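Local coordinates for protein 4-alpha-glucanotransferase (Aquifex aeolicus, PDB 1TZ7) that is a 4-alpha-glucanotransferase (amylomaltase, or disproportionating enzyme) built around a beta/alpha barrel, at residues Glu168-Asp173 with Pro231-Ala236. Residues are numbered along the deposited sequence; the frame is centred on the assembly and turned at random.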
loop_
_atom_site.group_PDB
_atom_site.type_symbol
_atom_site.label_atom_id
_atom_site.label_comp_id
_atom_site.label_asym_id
_atom_site.label_seq_id
_atom_site.Cartn_x
_atom_site.Cartn_y
_atom_site.Cartn_z
ATOM N N GLU A 168 -8.492 -21.929 -7.434
ATOM C CA GLU A 168 -9.046 -20.580 -7.246
ATOM C C GLU A 168 -10.573 -20.649 -7.097
ATOM O O GLU A 168 -11.178 -21.682 -7.357
ATOM C CB GLU A 168 -8.671 -19.680 -8.435
ATOM C CG GLU A 168 -7.833 -18.466 -8.064
ATOM C CD GLU A 168 -6.515 -18.838 -7.409
ATOM O OE1 GLU A 168 -6.280 -18.412 -6.255
ATOM O OE2 GLU A 168 -5.715 -19.554 -8.049
ATOM N N TRP A 169 -11.188 -19.544 -6.678
ATOM C CA TRP A 169 -12.615 -19.550 -6.333
ATOM C C TRP A 169 -13.494 -19.756 -7.564
ATOM O O TRP A 169 -14.540 -20.395 -7.482
ATOM C CB TRP A 169 -13.021 -18.256 -5.583
ATOM C CG TRP A 169 -13.035 -17.016 -6.431
ATOM C CD1 TRP A 169 -12.057 -16.072 -6.513
ATOM C CD2 TRP A 169 -14.085 -16.578 -7.303
ATOM N NE1 TRP A 169 -12.428 -15.078 -7.387
ATOM C CE2 TRP A 169 -13.669 -15.364 -7.886
ATOM C CE3 TRP A 169 -15.341 -17.093 -7.656
ATOM C CZ2 TRP A 169 -14.458 -14.660 -8.800
ATOM C CZ3 TRP A 169 -16.122 -16.386 -8.566
ATOM C CH2 TRP A 169 -15.676 -15.187 -9.123
ATOM N N TYR A 170 -13.058 -19.218 -8.702
ATOM C CA TYR A 170 -13.827 -19.325 -9.949
ATOM C C TYR A 170 -13.670 -20.705 -10.598
ATOM O O TYR A 170 -14.297 -20.989 -11.610
ATOM C CB TYR A 170 -13.418 -18.219 -10.944
ATOM C CG TYR A 170 -11.925 -18.119 -11.193
ATOM C CD1 TYR A 170 -11.130 -17.277 -10.424
ATOM C CD2 TYR A 170 -11.313 -18.864 -12.200
ATOM C CE1 TYR A 170 -9.768 -17.178 -10.646
ATOM C CE2 TYR A 170 -9.948 -18.774 -12.429
ATOM C CZ TYR A 170 -9.181 -17.927 -11.648
ATOM O OH TYR A 170 -7.832 -17.828 -11.866
ATOM N N GLU A 171 -12.829 -21.553 -10.001
ATOM C CA GLU A 171 -12.648 -22.933 -10.471
ATOM C C GLU A 171 -13.341 -23.951 -9.540
ATOM O O GLU A 171 -13.403 -25.141 -9.851
ATOM C CB GLU A 171 -11.152 -23.262 -10.581
ATOM C CG GLU A 171 -10.333 -22.203 -11.317
ATOM C CD GLU A 171 -8.933 -22.682 -11.669
ATOM O OE1 GLU A 171 -8.098 -22.816 -10.749
ATOM O OE2 GLU A 171 -8.667 -22.920 -12.868
ATOM N N TRP A 172 -13.859 -23.473 -8.403
ATOM C CA TRP A 172 -14.534 -24.350 -7.432
ATOM C C TRP A 172 -15.835 -24.885 -7.996
ATOM O O TRP A 172 -16.359 -24.360 -8.977
ATOM C CB TRP A 172 -14.830 -23.594 -6.135
ATOM C CG TRP A 172 -13.624 -23.218 -5.352
ATOM C CD1 TRP A 172 -12.375 -23.764 -5.446
ATOM C CD2 TRP A 172 -13.544 -22.212 -4.342
ATOM N NE1 TRP A 172 -11.524 -23.152 -4.557
ATOM C CE2 TRP A 172 -12.217 -22.195 -3.867
ATOM C CE3 TRP A 172 -14.465 -21.313 -3.786
ATOM C CZ2 TRP A 172 -11.789 -21.318 -2.865
ATOM C CZ3 TRP A 172 -14.035 -20.444 -2.793
ATOM C CH2 TRP A 172 -12.711 -20.456 -2.345
ATOM N N ASP A 173 -16.363 -25.932 -7.362
ATOM C CA ASP A 173 -17.704 -26.416 -7.666
ATOM C C ASP A 173 -18.690 -25.250 -7.697
ATOM O O ASP A 173 -18.554 -24.289 -6.941
ATOM C CB ASP A 173 -18.151 -27.455 -6.624
ATOM C CG ASP A 173 -17.646 -28.858 -6.940
ATOM O OD1 ASP A 173 -16.795 -28.999 -7.842
ATOM O OD2 ASP A 173 -18.046 -29.876 -6.338
ATOM N N PRO A 231 -9.279 -4.818 -6.398
ATOM C CA PRO A 231 -8.801 -6.133 -5.971
ATOM C C PRO A 231 -8.332 -6.932 -7.167
ATOM O O PRO A 231 -8.638 -6.556 -8.302
ATOM C CB PRO A 231 -10.049 -6.773 -5.369
ATOM C CG PRO A 231 -11.174 -6.190 -6.148
ATOM C CD PRO A 231 -10.746 -4.776 -6.513
ATOM N N SER A 232 -7.609 -8.016 -6.930
ATOM C CA SER A 232 -7.333 -8.980 -7.991
ATOM C C SER A 232 -8.588 -9.813 -8.261
ATOM O O SER A 232 -9.449 -9.950 -7.393
ATOM C CB SER A 232 -6.164 -9.890 -7.604
ATOM O OG SER A 232 -6.484 -10.685 -6.478
ATOM N N TYR A 233 -8.691 -10.358 -9.466
ATOM C CA TYR A 233 -9.801 -11.238 -9.805
ATOM C C TYR A 233 -9.812 -12.444 -8.879
ATOM O O TYR A 233 -10.874 -12.919 -8.474
ATOM C CB TYR A 233 -9.702 -11.702 -11.258
ATOM C CG TYR A 233 -10.802 -12.652 -11.658
ATOM C CD1 TYR A 233 -10.512 -13.935 -12.107
ATOM C CD2 TYR A 233 -12.135 -12.272 -11.577
ATOM C CE1 TYR A 233 -11.522 -14.811 -12.471
ATOM C CE2 TYR A 233 -13.150 -13.139 -11.939
ATOM C CZ TYR A 233 -12.840 -14.406 -12.383
ATOM O OH TYR A 233 -13.842 -15.263 -12.739
ATOM N N SER A 234 -8.617 -12.933 -8.546
ATOM C CA SER A 234 -8.461 -14.044 -7.612
ATOM C C SER A 234 -8.399 -13.532 -6.175
ATOM O O SER A 234 -7.332 -13.539 -5.539
ATOM C CB SER A 234 -7.187 -14.824 -7.934
ATOM O OG SER A 234 -7.227 -15.338 -9.255
ATOM N N SER A 235 -9.540 -13.083 -5.668
ATOM C CA SER A 235 -9.622 -12.562 -4.305
ATOM C C SER A 235 -10.947 -12.939 -3.647
ATOM O O SER A 235 -11.946 -13.196 -4.326
ATOM C CB SER A 235 -9.445 -11.034 -4.301
ATOM O OG SER A 235 -10.563 -10.379 -4.872
ATOM N N ALA A 236 -10.943 -12.977 -2.321
ATOM C CA ALA A 236 -12.164 -13.164 -1.550
ATOM C C ALA A 236 -13.174 -12.047 -1.832
ATOM O O ALA A 236 -14.363 -12.240 -1.692
ATOM C CB ALA A 236 -11.841 -13.215 -0.070
#
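Y233 lies against two neighbouring aromatic side chains, W169 and Y170, and the three rings form an aromatic cluster between two loops. The chi1 of Y233, 178°, puts CG opposite the backbone N and carries the ring over to the 168-173 loop. Y170 can be followed outward from CB, which sits over the rim of the W169 ring and 3.5 Å from OH of Y233, a hydroxyl that is itself hydrogen-bonded to L251 O. Its CG is 3.6 Å from CE1 of Y233; CD1 of Y170 comes closer still, 3.2 Å from the same CE1, which lies over one ring face of Y170. CB of E168 is over the rim of the opposite face. At CE1 the ring of Y170 presents its edge to S234, 3.4 Å from OG, and OH at the tip is 3.7 Å from that hydroxyl oxygen. The planes of the two tyrosine rings are inclined at 31°.

The 231-236 loop leads from strand 222-227 of the parallel eight-stranded beta/alpha barrel toward helix 236-240; 168-173 follows helix 149-165. S234 centres an inverse gamma turn here, and the carbonyl just before it accepts the bond joining the loops: W169 NE1 donates to Y233 O over 2.9 Å. The bond is nearly straight (166° at the hydrogen), with the oxygen close to the indole plane. Further round the indole, CZ2 of W169 touches CE2 of Y233 at 3.7 Å. W239 of helix 236-240 also meets the W169 ring. CG of E168 packs on OG of S234, 3.4 Å away.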